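Local coordinates for protein LC-Est1C (Uncultured organism, PDB 3WYD) that hydrolyses carboxylic ester bonds as the C-terminal esterase domain of a metagenome-derived enzyme with an alpha/beta hydrolase fold, at residues L147-I152 against R174-A179; V159-N164 against V168-S173; P139-G144 against G195-V200; D92-I97 against M128-V133; V40-G45 against N51-S56. All coordinates share one frame; numbering follows the deposited sequence.

Contact 1. Residues L147-I152 against R174-A179; sequences LGMANI and RVMVEA
Met149 and Met176 meet where a short 3-10 turn packs on helix 171-181. Their side chains run roughly perpendicular to one another. The sulfur SD of Met149 rests against the methyl CE of Met176 at 3.6 Å. Both chains fold back on themselves. In Met149 the turns at chi2 and chi3 (-66° and -69°) carry its methyl round to the helix backbone, where CE lies 3.5 Å from Met176 O. This is a van der Waals touch with a carbonyl and not a hydrogen bond. The sulfur-methyl crossing and the carbonyl touch make the tight part of the contact, and both methionines are buried.

One helical turn further on, the packing is looser. Ala179 points its CB at Met149, and CB stays 4.0 Å from Met149 CG. Ala179 is partly exposed, so this is the solvent side of the contact. No hydrogen bond joins the two segments.

Segment 147-152 belongs to the loop between strands 136-140 and 157-162. Trp124 of helix 118-129 packs against both methionines. Met149 also touches Met128 of that helix and Gln157 of strand 157-162, so the contact lies between helices 118-129 and 171-181, beside strand 157-162 of the central sheet.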
# COMPACT_ATOMS: atom_id res chain seq x y z
N LEU A 147 10.05 12.27 -10.38
CA LEU A 147 11.34 12.99 -10.28
C LEU A 147 12.55 12.14 -9.90
O LEU A 147 13.69 12.58 -10.06
CB LEU A 147 11.19 14.23 -9.37
CG LEU A 147 10.18 15.26 -9.89
CD1 LEU A 147 9.87 16.40 -8.84
CD2 LEU A 147 10.60 15.88 -11.26
N GLY A 148 12.33 10.90 -9.46
CA GLY A 148 13.42 9.99 -9.15
C GLY A 148 13.85 9.10 -10.31
O GLY A 148 14.74 8.27 -10.17
N MET A 149 13.17 9.20 -11.44
CA MET A 149 13.49 8.32 -12.56
C MET A 149 14.90 8.59 -13.13
O MET A 149 15.56 7.67 -13.65
CB MET A 149 12.39 8.41 -13.63
CG MET A 149 11.00 7.88 -13.09
SD MET A 149 10.96 6.15 -12.72
CE MET A 149 11.08 5.48 -14.37
N ALA A 150 15.42 9.83 -13.01
CA ALA A 150 16.76 10.07 -13.51
C ALA A 150 17.85 9.22 -12.80
O ALA A 150 18.81 8.75 -13.43
CB ALA A 150 17.08 11.59 -13.35
N ASN A 151 17.57 8.94 -11.52
CA ASN A 151 18.43 8.16 -10.61
C ASN A 151 18.65 6.74 -11.11
O ASN A 151 19.68 6.13 -10.82
CB ASN A 151 17.78 8.02 -9.19
CG ASN A 151 17.87 9.28 -8.36
OD1 ASN A 151 18.25 10.34 -8.86
ND2 ASN A 151 17.50 9.18 -7.08
N ILE A 152 17.66 6.23 -11.85
CA ILE A 152 17.63 4.82 -12.27
C ILE A 152 17.54 4.70 -13.79
O ILE A 152 17.15 3.66 -14.33
CB ILE A 152 16.46 4.02 -11.57
CG1 ILE A 152 15.11 4.68 -11.85
CG2 ILE A 152 16.72 3.95 -10.08
CD1 ILE A 152 13.90 3.82 -11.35
N ARG A 174 1.87 5.75 -16.16
CA ARG A 174 2.14 6.56 -17.35
C ARG A 174 3.12 7.68 -17.02
O ARG A 174 4.01 7.97 -17.81
CB ARG A 174 0.85 7.13 -17.92
CG ARG A 174 -0.07 6.13 -18.54
CD ARG A 174 -1.39 6.81 -18.96
NE ARG A 174 -2.25 5.89 -19.67
CZ ARG A 174 -3.54 6.12 -19.95
NH1 ARG A 174 -4.11 7.25 -19.54
NH2 ARG A 174 -4.26 5.18 -20.54
N VAL A 175 2.96 8.33 -15.87
CA VAL A 175 3.83 9.46 -15.56
C VAL A 175 5.27 9.01 -15.32
O VAL A 175 6.22 9.76 -15.60
CB VAL A 175 3.32 10.33 -14.42
CG1 VAL A 175 1.98 11.00 -14.83
CG2 VAL A 175 3.20 9.54 -13.12
N MET A 176 5.45 7.79 -14.82
CA MET A 176 6.79 7.28 -14.57
C MET A 176 7.49 6.91 -15.87
O MET A 176 8.63 7.24 -16.07
CB MET A 176 6.70 6.02 -13.70
CG MET A 176 6.09 6.22 -12.33
SD MET A 176 7.04 7.32 -11.23
CE MET A 176 8.14 6.11 -10.50
N VAL A 177 6.75 6.28 -16.78
CA VAL A 177 7.27 5.95 -18.11
C VAL A 177 7.64 7.25 -18.85
O VAL A 177 8.70 7.30 -19.47
CB VAL A 177 6.24 5.14 -18.91
CG1 VAL A 177 6.74 4.89 -20.35
CG2 VAL A 177 5.98 3.80 -18.25
N GLU A 178 6.77 8.26 -18.80
CA GLU A 178 7.05 9.56 -19.46
C GLU A 178 8.35 10.16 -18.92
O GLU A 178 9.23 10.58 -19.71
CB GLU A 178 5.86 10.48 -19.22
CG GLU A 178 5.94 11.87 -19.75
CD GLU A 178 4.61 12.58 -19.55
OE1 GLU A 178 4.24 12.83 -18.37
OE2 GLU A 178 3.86 12.68 -20.54
N ALA A 179 8.51 10.15 -17.59
CA ALA A 179 9.71 10.70 -17.00
C ALA A 179 10.94 9.86 -17.39
O ALA A 179 12.03 10.39 -17.66
CB ALA A 179 9.59 10.82 -15.44

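Contact 2. Residues V159-N164 against V168-S173; sequences VVHGDN and VPVERS
His161, on strand 157-162, lays its imidazole against the loop and first turns that lead into helix 171-181, and is bonded at both nitrogens. Its chi1 of -147° departs from the staggered positions. With chi2 at 116°, the ring lies between the loop carbonyl of Val168 and the hydroxyl of Ser173. On one side ND1 is 2.7 Å from Ser173 OG, a hydrogen bond in which either atom could be the donor. On the other, NE2 donates to Val168 O at 2.9 Å, with an N-H...O angle of 157°. Both partners lie at the ring edge, close to its plane. The NE2 hydrogen nevertheless meets the Val168 carbonyl from above the carbonyl plane.

Val170 closes over one face of the ring in a CH-pi contact. Val170 CA is offset toward the rim, 3.6 Å from His161 CD2. The Val170 side chain turns to the strand end instead, and its CB is 3.5 Å from Gly162 O. Ser173 turns OG away from its own carbonyl carbon. There OG meets His161 and a water at 2.8 Å, while Val159 CG1 packs beside it at 3.6 Å. Val168 places CG1 against His161 CE1, and its side chain also touches His197.

The segments belong to the beta-alpha-beta unit 157-162, 171-181, 187-192. Asp165, the likely triad acid, lies in the intervening loop and accepts from Val168 N. The paired bonds fix the rotation of the buried His161 ring. They are consistent with a proton on NE2, since Val168 O can only accept, and they tie the strand end to the segment leading into the helix, around the acid loop.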
# COMPACT_ATOMS: atom_id res chain seq x y z
N VAL A 159 7.47 -2.02 -17.45
CA VAL A 159 6.39 -1.48 -16.65
C VAL A 159 5.09 -2.07 -17.16
O VAL A 159 4.86 -2.08 -18.34
CB VAL A 159 6.33 0.04 -16.76
CG1 VAL A 159 5.17 0.61 -15.91
CG2 VAL A 159 7.67 0.67 -16.29
N VAL A 160 4.25 -2.58 -16.25
CA VAL A 160 2.94 -3.18 -16.64
C VAL A 160 1.83 -2.50 -15.88
O VAL A 160 1.97 -2.25 -14.67
CB VAL A 160 2.92 -4.66 -16.31
CG1 VAL A 160 1.55 -5.26 -16.61
CG2 VAL A 160 4.01 -5.41 -17.05
N HIS A 161 0.77 -2.07 -16.58
CA HIS A 161 -0.37 -1.51 -15.86
C HIS A 161 -1.60 -1.72 -16.68
O HIS A 161 -1.55 -1.62 -17.91
CB HIS A 161 -0.19 0.02 -15.63
CG HIS A 161 -0.79 0.53 -14.35
ND1 HIS A 161 -0.01 1.08 -13.35
CD2 HIS A 161 -2.06 0.55 -13.89
CE1 HIS A 161 -0.78 1.49 -12.36
NE2 HIS A 161 -2.03 1.12 -12.63
N GLY A 162 -2.72 -1.93 -16.01
CA GLY A 162 -4.00 -2.06 -16.74
C GLY A 162 -4.69 -0.72 -16.87
O GLY A 162 -4.70 0.07 -15.94
N ASP A 163 -5.30 -0.42 -18.03
CA ASP A 163 -5.94 0.90 -18.19
C ASP A 163 -7.32 1.08 -17.59
O ASP A 163 -7.89 2.17 -17.66
CB ASP A 163 -5.93 1.37 -19.65
CG ASP A 163 -6.98 0.68 -20.49
OD1 ASP A 163 -7.72 -0.17 -19.99
OD2 ASP A 163 -7.02 1.00 -21.70
N ASN A 164 -7.75 0.05 -16.87
CA ASN A 164 -9.01 0.14 -16.12
C ASN A 164 -8.81 -0.26 -14.67
O ASN A 164 -9.70 -0.81 -14.04
CB ASN A 164 -10.10 -0.66 -16.79
CG ASN A 164 -11.48 -0.22 -16.34
OD1 ASN A 164 -11.69 0.96 -16.06
ND2 ASN A 164 -12.41 -1.13 -16.31
N VAL A 168 -5.10 1.52 -8.39
CA VAL A 168 -4.00 2.44 -8.72
C VAL A 168 -4.26 2.95 -10.15
O VAL A 168 -4.19 2.17 -11.09
CB VAL A 168 -2.61 1.74 -8.66
CG1 VAL A 168 -1.48 2.76 -9.11
CG2 VAL A 168 -2.32 1.19 -7.23
N PRO A 169 -4.59 4.23 -10.32
CA PRO A 169 -4.86 4.73 -11.68
C PRO A 169 -3.69 4.48 -12.61
O PRO A 169 -2.52 4.57 -12.21
CB PRO A 169 -5.07 6.23 -11.48
CG PRO A 169 -5.59 6.34 -10.01
CD PRO A 169 -4.78 5.26 -9.28
N VAL A 170 -4.04 4.09 -13.84
CA VAL A 170 -3.04 3.84 -14.87
C VAL A 170 -2.12 5.06 -15.06
O VAL A 170 -0.92 4.87 -15.41
CB VAL A 170 -3.74 3.41 -16.17
CG1 VAL A 170 -4.52 4.60 -16.85
CG2 VAL A 170 -2.73 2.83 -17.17
N GLU A 171 -2.61 6.26 -14.78
CA GLU A 171 -1.78 7.46 -14.85
C GLU A 171 -0.57 7.40 -13.92
O GLU A 171 0.49 7.99 -14.23
CB GLU A 171 -2.62 8.70 -14.51
CG GLU A 171 -3.65 9.01 -15.60
CD GLU A 171 -5.02 8.25 -15.49
OE1 GLU A 171 -5.24 7.36 -14.62
OE2 GLU A 171 -5.89 8.55 -16.35
N ARG A 172 -0.62 6.55 -12.89
CA ARG A 172 0.54 6.42 -11.97
C ARG A 172 1.71 5.72 -12.67
O ARG A 172 2.87 6.11 -12.43
CB ARG A 172 0.16 5.70 -10.67
CG ARG A 172 -0.95 6.38 -9.87
CD ARG A 172 -0.57 7.83 -9.47
NE ARG A 172 -1.67 8.42 -8.72
CZ ARG A 172 -2.75 8.95 -9.29
NH1 ARG A 172 -2.77 9.25 -10.59
NH2 ARG A 172 -3.79 9.31 -8.54
N SER A 173 1.45 4.79 -13.60
CA SER A 173 2.55 4.23 -14.37
C SER A 173 2.88 5.16 -15.53
O SER A 173 4.06 5.29 -15.92
CB SER A 173 2.22 2.83 -14.89
OG SER A 173 2.47 1.87 -13.89
O HOH W 1 3.72 -0.18 -12.48

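Contact 3. Residues P139-G144 against G195-V200; sequences PVAGGG and GDHVSV
With chi1 at -166°, His197 carries its ring away from its own backbone N and across to Ala141, and chi2 of 52° turns the CE1 edge to that residue. His197 is the probable histidine of a Ser-His-Asp triad in this alpha/beta hydrolase fold. The segment 195-200 lies on the loop after the last strand, and Ala141 follows strand 136-140.

Ala141 meets the imidazole in two ways. Its carbonyl O lies near the ring plane, 3.5 Å from His197 CE1. Its methyl CB packs 3.7 Å from His197 ND1. The backbone of Ala141 has positive phi (55°), a turn out of the strand that brings both groups to the histidine. No hydrogen bond crosses between the two segments. The ring nitrogens have partners of their own: NE2 bonds to Ser117 OG on the probable nucleophile elbow, and ND1 to Asp165 OD2. Thr167 of the second subunit also packs on His197.

Beneath the ring, Val200 CG2 and Val140 CG1 touch at 3.8 Å, and the two valines lie alongside each other, pointing opposite ways. Val160 packs against both.

The turn after His197 is capped by Asp196. Its OD1 receives a weak bond from Val198 N, and Ser199 N donates to the same OD1 at 2.8 Å, nearly along the C-O axis.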
# COMPACT_ATOMS: atom_id res chain seq x y z
N PRO A 139 8.10 -3.15 -12.31
CA PRO A 139 6.93 -2.80 -11.49
C PRO A 139 5.60 -3.02 -12.19
O PRO A 139 5.40 -2.59 -13.37
CB PRO A 139 7.15 -1.32 -11.18
CG PRO A 139 7.98 -0.84 -12.34
CD PRO A 139 8.83 -1.98 -12.81
N VAL A 140 4.67 -3.66 -11.47
CA VAL A 140 3.36 -4.01 -12.03
C VAL A 140 2.25 -3.32 -11.21
O VAL A 140 2.16 -3.53 -10.00
CB VAL A 140 3.17 -5.54 -11.99
CG1 VAL A 140 1.80 -5.92 -12.57
CG2 VAL A 140 4.30 -6.22 -12.82
N ALA A 141 1.44 -2.50 -11.88
CA ALA A 141 0.30 -1.79 -11.26
C ALA A 141 0.76 -0.98 -10.05
O ALA A 141 0.09 -0.90 -9.02
CB ALA A 141 -0.86 -2.79 -10.92
N GLY A 142 1.90 -0.31 -10.24
CA GLY A 142 2.45 0.58 -9.21
C GLY A 142 2.50 2.03 -9.62
O GLY A 142 1.70 2.53 -10.40
N GLY A 143 3.48 2.70 -9.06
CA GLY A 143 3.61 4.14 -9.23
C GLY A 143 4.79 4.61 -8.41
O GLY A 143 5.54 3.80 -7.83
N GLY A 144 4.98 5.93 -8.39
CA GLY A 144 6.05 6.46 -7.55
C GLY A 144 6.29 7.93 -7.81
O GLY A 144 5.35 8.65 -8.16
N GLY A 195 -7.33 -3.86 -18.65
CA GLY A 195 -6.69 -4.47 -17.46
C GLY A 195 -7.09 -3.83 -16.14
O GLY A 195 -7.29 -2.63 -16.03
N ASP A 196 -7.33 -4.70 -15.15
CA ASP A 196 -7.66 -4.20 -13.84
C ASP A 196 -6.49 -4.42 -12.93
O ASP A 196 -5.36 -4.64 -13.41
CB ASP A 196 -8.92 -4.83 -13.26
CG ASP A 196 -8.85 -6.33 -13.15
OD1 ASP A 196 -7.77 -6.92 -12.97
OD2 ASP A 196 -9.93 -6.96 -13.20
N HIS A 197 -6.68 -4.13 -11.65
CA HIS A 197 -5.55 -4.08 -10.73
C HIS A 197 -4.83 -5.41 -10.61
O HIS A 197 -3.60 -5.45 -10.49
CB HIS A 197 -5.98 -3.59 -9.33
CG HIS A 197 -4.83 -3.19 -8.45
ND1 HIS A 197 -3.87 -2.31 -8.86
CD2 HIS A 197 -4.46 -3.61 -7.22
CE1 HIS A 197 -2.97 -2.14 -7.90
NE2 HIS A 197 -3.32 -2.93 -6.89
N VAL A 198 -5.59 -6.50 -10.57
CA VAL A 198 -5.00 -7.79 -10.26
C VAL A 198 -4.70 -8.65 -11.50
O VAL A 198 -3.63 -9.25 -11.54
CB VAL A 198 -5.88 -8.56 -9.27
CG1 VAL A 198 -5.29 -9.96 -9.00
CG2 VAL A 198 -5.99 -7.77 -7.97
N SER A 199 -5.53 -8.54 -12.54
CA SER A 199 -5.43 -9.41 -13.74
C SER A 199 -4.07 -9.32 -14.43
O SER A 199 -3.48 -10.34 -14.80
CB SER A 199 -6.55 -9.16 -14.76
OG SER A 199 -6.49 -7.91 -15.45
N VAL A 200 -3.45 -8.15 -14.33
CA VAL A 200 -2.27 -7.88 -15.13
C VAL A 200 -1.03 -8.58 -14.63
O VAL A 200 -0.04 -8.62 -15.37
CB VAL A 200 -1.99 -6.37 -15.29
CG1 VAL A 200 -3.13 -5.64 -16.03
CG2 VAL A 200 -1.75 -5.75 -13.92

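Contact 4. Residues D92-I97 against M128-V133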
# COMPACT_ATOMS: atom_id res chain seq x y z
N ASP A 92 14.54 -3.91 5.41
CA ASP A 92 14.20 -5.34 5.42
C ASP A 92 14.50 -6.00 4.08
O ASP A 92 15.20 -7.01 4.02
CB ASP A 92 12.74 -5.57 5.78
CG ASP A 92 12.49 -5.48 7.27
OD1 ASP A 92 13.39 -5.88 8.05
OD2 ASP A 92 11.40 -5.00 7.66
N VAL A 93 14.04 -5.37 3.00
CA VAL A 93 14.32 -5.95 1.70
C VAL A 93 15.80 -6.04 1.41
O VAL A 93 16.29 -7.05 0.88
CB VAL A 93 13.58 -5.21 0.56
CG1 VAL A 93 13.99 -5.80 -0.78
CG2 VAL A 93 12.10 -5.39 0.74
N MET A 94 16.55 -4.98 1.72
CA MET A 94 17.96 -5.04 1.41
C MET A 94 18.68 -6.06 2.25
O MET A 94 19.62 -6.70 1.78
CB MET A 94 18.60 -3.65 1.52
CG MET A 94 17.97 -2.58 0.57
SD MET A 94 17.80 -3.09 -1.18
CE MET A 94 19.51 -3.27 -1.63
N ASP A 95 18.20 -6.25 3.46
CA ASP A 95 18.78 -7.25 4.35
C ASP A 95 18.51 -8.67 3.86
O ASP A 95 19.38 -9.55 3.97
CB ASP A 95 18.25 -7.07 5.77
CG ASP A 95 18.87 -5.89 6.49
OD1 ASP A 95 19.85 -5.28 5.99
OD2 ASP A 95 18.37 -5.56 7.58
N VAL A 96 17.32 -8.91 3.31
CA VAL A 96 17.03 -10.18 2.66
C VAL A 96 17.97 -10.44 1.50
O VAL A 96 18.58 -11.51 1.40
CB VAL A 96 15.58 -10.24 2.16
CG1 VAL A 96 15.36 -11.47 1.28
CG2 VAL A 96 14.63 -10.18 3.34
N ILE A 97 18.22 -9.41 0.67
CA ILE A 97 19.14 -9.57 -0.44
C ILE A 97 20.53 -9.96 0.08
O ILE A 97 21.18 -10.83 -0.49
CB ILE A 97 19.21 -8.29 -1.36
CG1 ILE A 97 17.87 -8.10 -2.11
CG2 ILE A 97 20.38 -8.38 -2.36
CD1 ILE A 97 17.66 -6.66 -2.68
N MET A 128 15.33 3.25 -6.43
CA MET A 128 15.82 4.66 -6.42
C MET A 128 16.75 4.93 -5.26
O MET A 128 17.68 5.73 -5.37
CB MET A 128 14.67 5.63 -6.37
CG MET A 128 13.85 5.64 -7.68
SD MET A 128 12.38 6.66 -7.56
CE MET A 128 11.78 6.48 -9.22
N ASN A 129 16.50 4.27 -4.15
CA ASN A 129 17.40 4.40 -3.00
C ASN A 129 18.70 3.59 -3.04
O ASN A 129 19.67 3.85 -2.30
CB ASN A 129 16.64 4.10 -1.73
CG ASN A 129 15.73 5.26 -1.34
OD1 ASN A 129 15.99 6.42 -1.66
ND2 ASN A 129 14.64 4.94 -0.66
N HIS A 130 18.69 2.60 -3.92
CA HIS A 130 19.81 1.69 -4.08
C HIS A 130 20.00 1.47 -5.54
O HIS A 130 19.88 0.34 -6.04
CB HIS A 130 19.51 0.35 -3.38
CG HIS A 130 19.35 0.49 -1.92
ND1 HIS A 130 18.14 0.73 -1.33
CD2 HIS A 130 20.29 0.60 -0.95
CE1 HIS A 130 18.32 0.91 -0.03
NE2 HIS A 130 19.61 0.82 0.22
N PRO A 131 20.44 2.51 -6.25
CA PRO A 131 20.44 2.52 -7.70
C PRO A 131 21.50 1.62 -8.32
O PRO A 131 21.49 1.39 -9.53
CB PRO A 131 20.68 4.00 -8.02
CG PRO A 131 21.41 4.52 -6.84
CD PRO A 131 20.74 3.84 -5.70
N ASP A 132 22.48 1.19 -7.52
CA ASP A 132 23.62 0.47 -8.07
C ASP A 132 23.51 -1.05 -7.94
O ASP A 132 24.39 -1.78 -8.36
CB ASP A 132 24.90 0.99 -7.37
CG ASP A 132 25.05 2.49 -7.54
OD1 ASP A 132 24.72 2.96 -8.65
OD2 ASP A 132 25.45 3.19 -6.57
N VAL A 133 22.39 -1.53 -7.40
CA VAL A 133 22.26 -2.96 -7.08
C VAL A 133 21.58 -3.76 -8.19
O VAL A 133 22.04 -4.85 -8.55
CB VAL A 133 21.41 -3.16 -5.82
CG1 VAL A 133 21.10 -4.67 -5.61
CG2 VAL A 133 22.14 -2.62 -4.57
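The end of helix 118-129, the helix that follows the probable nucleophile elbow, meets the flank of helix 88-103 through Met94 and His130. His130 is the first residue to leave helical geometry. Met94 reaches over one face of its imidazole from the opposite direction. The methylene CG lies 3.8 Å from the ring centroid, 18° off the normal, in a CH-pi contact. It is offset toward the rim and closest to CE1, at 3.6 Å. The sulfur SD follows over the same face, 4.0 Å from the centroid, which makes a Met-aromatic contact.

Met94 keeps to this face because its chain is bent twice, with chi2 at -50° and chi3 at -64°. The second bend sets the methyl CE between the ring, 3.8 Å from His130 CG, and Val133, 4.0 Å from Val133 CG2. The three residues are partly exposed, no hydrogen bond crosses, and the contact lies at the surface. The His130 ring also has a weak bond from ND1 to Ile126 O, back in its own helix.

Around the contact, Met94 touches Ile126 of helix 118-129. Asn129 of that helix bonds to Glu90 of helix 88-103. On the inner side of helix 88-103, Val93 and Ile97 pack on strand 37-43 of the central sheet.

Contact 5. Residues V40-G45 against N51-S56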
# COMPACT_ATOMS: atom_id res chain seq x y z
N VAL A 40 15.88 -13.08 -8.31
CA VAL A 40 14.74 -12.13 -8.41
C VAL A 40 14.14 -11.88 -7.06
O VAL A 40 13.83 -12.82 -6.31
CB VAL A 40 13.64 -12.66 -9.35
CG1 VAL A 40 12.48 -11.68 -9.42
CG2 VAL A 40 14.15 -12.92 -10.69
N ILE A 41 13.98 -10.62 -6.71
CA ILE A 41 13.25 -10.23 -5.51
C ILE A 41 11.83 -9.90 -6.00
O ILE A 41 11.68 -9.07 -6.90
CB ILE A 41 13.88 -8.98 -4.87
CG1 ILE A 41 15.37 -9.23 -4.52
CG2 ILE A 41 13.03 -8.52 -3.68
CD1 ILE A 41 15.62 -10.48 -3.65
N ALA A 42 10.81 -10.58 -5.44
CA ALA A 42 9.43 -10.38 -5.84
C ALA A 42 8.67 -9.84 -4.64
O ALA A 42 8.67 -10.46 -3.57
CB ALA A 42 8.85 -11.74 -6.28
N LEU A 43 8.07 -8.65 -4.78
CA LEU A 43 7.39 -7.93 -3.69
C LEU A 43 5.88 -8.03 -3.83
O LEU A 43 5.32 -7.66 -4.86
CB LEU A 43 7.78 -6.44 -3.73
CG LEU A 43 9.28 -6.16 -3.63
CD1 LEU A 43 9.58 -4.65 -3.69
CD2 LEU A 43 9.98 -6.81 -2.39
N HIS A 44 5.23 -8.61 -2.82
CA HIS A 44 3.78 -8.76 -2.77
C HIS A 44 2.98 -7.48 -2.65
O HIS A 44 3.50 -6.41 -2.32
CB HIS A 44 3.39 -9.74 -1.63
CG HIS A 44 3.64 -9.21 -0.26
ND1 HIS A 44 2.85 -8.24 0.32
CD2 HIS A 44 4.62 -9.49 0.63
CE1 HIS A 44 3.37 -7.90 1.48
NE2 HIS A 44 4.43 -8.65 1.71
N GLY A 45 1.68 -7.63 -2.89
CA GLY A 45 0.74 -6.52 -2.72
C GLY A 45 0.33 -6.25 -1.28
O GLY A 45 0.88 -6.81 -0.32
N ASN A 51 4.30 -15.55 1.29
CA ASN A 51 3.80 -16.68 0.51
C ASN A 51 3.03 -16.37 -0.77
O ASN A 51 2.73 -17.28 -1.53
CB ASN A 51 2.90 -17.59 1.34
CG ASN A 51 3.49 -17.93 2.68
OD1 ASN A 51 2.97 -17.53 3.73
ND2 ASN A 51 4.65 -18.54 2.65
N SER A 52 2.72 -15.09 -0.99
CA SER A 52 1.82 -14.72 -2.05
C SER A 52 2.25 -15.22 -3.43
O SER A 52 1.41 -15.66 -4.19
CB SER A 52 1.65 -13.20 -2.11
OG SER A 52 0.90 -12.74 -1.02
N TYR A 53 3.54 -15.07 -3.78
CA TYR A 53 3.97 -15.52 -5.13
C TYR A 53 4.05 -17.05 -5.24
O TYR A 53 4.05 -17.60 -6.33
CB TYR A 53 5.26 -14.85 -5.62
CG TYR A 53 5.11 -13.41 -6.12
CD1 TYR A 53 5.14 -12.35 -5.24
CD2 TYR A 53 5.02 -13.14 -7.47
CE1 TYR A 53 5.02 -11.05 -5.69
CE2 TYR A 53 4.91 -11.82 -7.94
CZ TYR A 53 4.86 -10.79 -7.02
OH TYR A 53 4.73 -9.50 -7.48
N PHE A 54 4.09 -17.75 -4.11
CA PHE A 54 4.01 -19.21 -4.14
C PHE A 54 2.60 -19.74 -4.26
O PHE A 54 2.39 -20.76 -4.91
CB PHE A 54 4.68 -19.83 -2.89
CG PHE A 54 6.15 -19.57 -2.81
CD1 PHE A 54 6.64 -18.36 -2.32
CD2 PHE A 54 7.05 -20.51 -3.27
CE1 PHE A 54 7.99 -18.11 -2.27
CE2 PHE A 54 8.42 -20.28 -3.22
CZ PHE A 54 8.89 -19.09 -2.69
N ASP A 55 1.67 -19.12 -3.55
CA ASP A 55 0.37 -19.73 -3.24
C ASP A 55 -0.72 -19.10 -4.10
O ASP A 55 -1.68 -19.76 -4.49
CB ASP A 55 0.03 -19.51 -1.77
CG ASP A 55 0.87 -20.36 -0.81
OD1 ASP A 55 1.59 -21.28 -1.26
OD2 ASP A 55 0.82 -20.08 0.41
N SER A 56 -0.53 -17.83 -4.43
CA SER A 56 -1.44 -17.13 -5.32
C SER A 56 -0.76 -16.76 -6.64
O SER A 56 0.22 -17.38 -7.06
CB SER A 56 -1.98 -15.86 -4.65
OG SER A 56 -2.17 -16.05 -3.26
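The Tyr53 ring has Ala42 CB centred over one face, 3.9 Å from the ring centroid and only 9° off its normal. This is a CH-pi contact between strand 37-43 of the alpha/beta hydrolase sheet and the short helix 52-55. At the edge of the ring, near its plane, lie the backbone of Leu43 and the N of His44. Tyr53 OH comes within 3.3 Å of Leu43 O, a close approach that is not a settled hydrogen bond. His44 N is 3.8 Å from Tyr53 CE1. The tyrosine thus lies flat on one strand residue and edge-on to the backbone as the chain leaves the sheet.

Its CG is anti to its carbonyl carbon (chi1 -76°), and chi2 of 84° presents the face to Ala42. Other aromatic rings complete the setting: Tyr57 stacks with Tyr53, and Phe62 meets it edge to face. Tyr53 also touches His116, beside the probable nucleophile Ser117.

A second touch joins Ser52, just before Tyr53, to His44. Ser52 OG bonds to Asp49 N in the connecting loop, while Ser52 CB packs against His44 CB at 3.9 Å.

Overall arrangement
Contact 3 holds His197 of the probable triad with Ser117 and Asp165, and contact 2 borders it; their centres are 6 Å apart. They meet on neighbouring strands, where Ala141 N lies 2.9 Å from Val160 O, a probable hydrogen bond. Contact 1 lies further along helix 171-181, about 14 Å from contact 2 between centres. Its Met149 SD touches Met128 CE of contact 4 at 3.6 Å. Contact 4 in turn reaches contact 5 through Ile97 CG1 and Ile41 CD1, 3.6 Å apart. Contact 5 approaches the triad from another strand of the same sheet, about 14 Å from contact 3 between centres. Contacts 1 and 5 lie on opposite sides of the chain's centre.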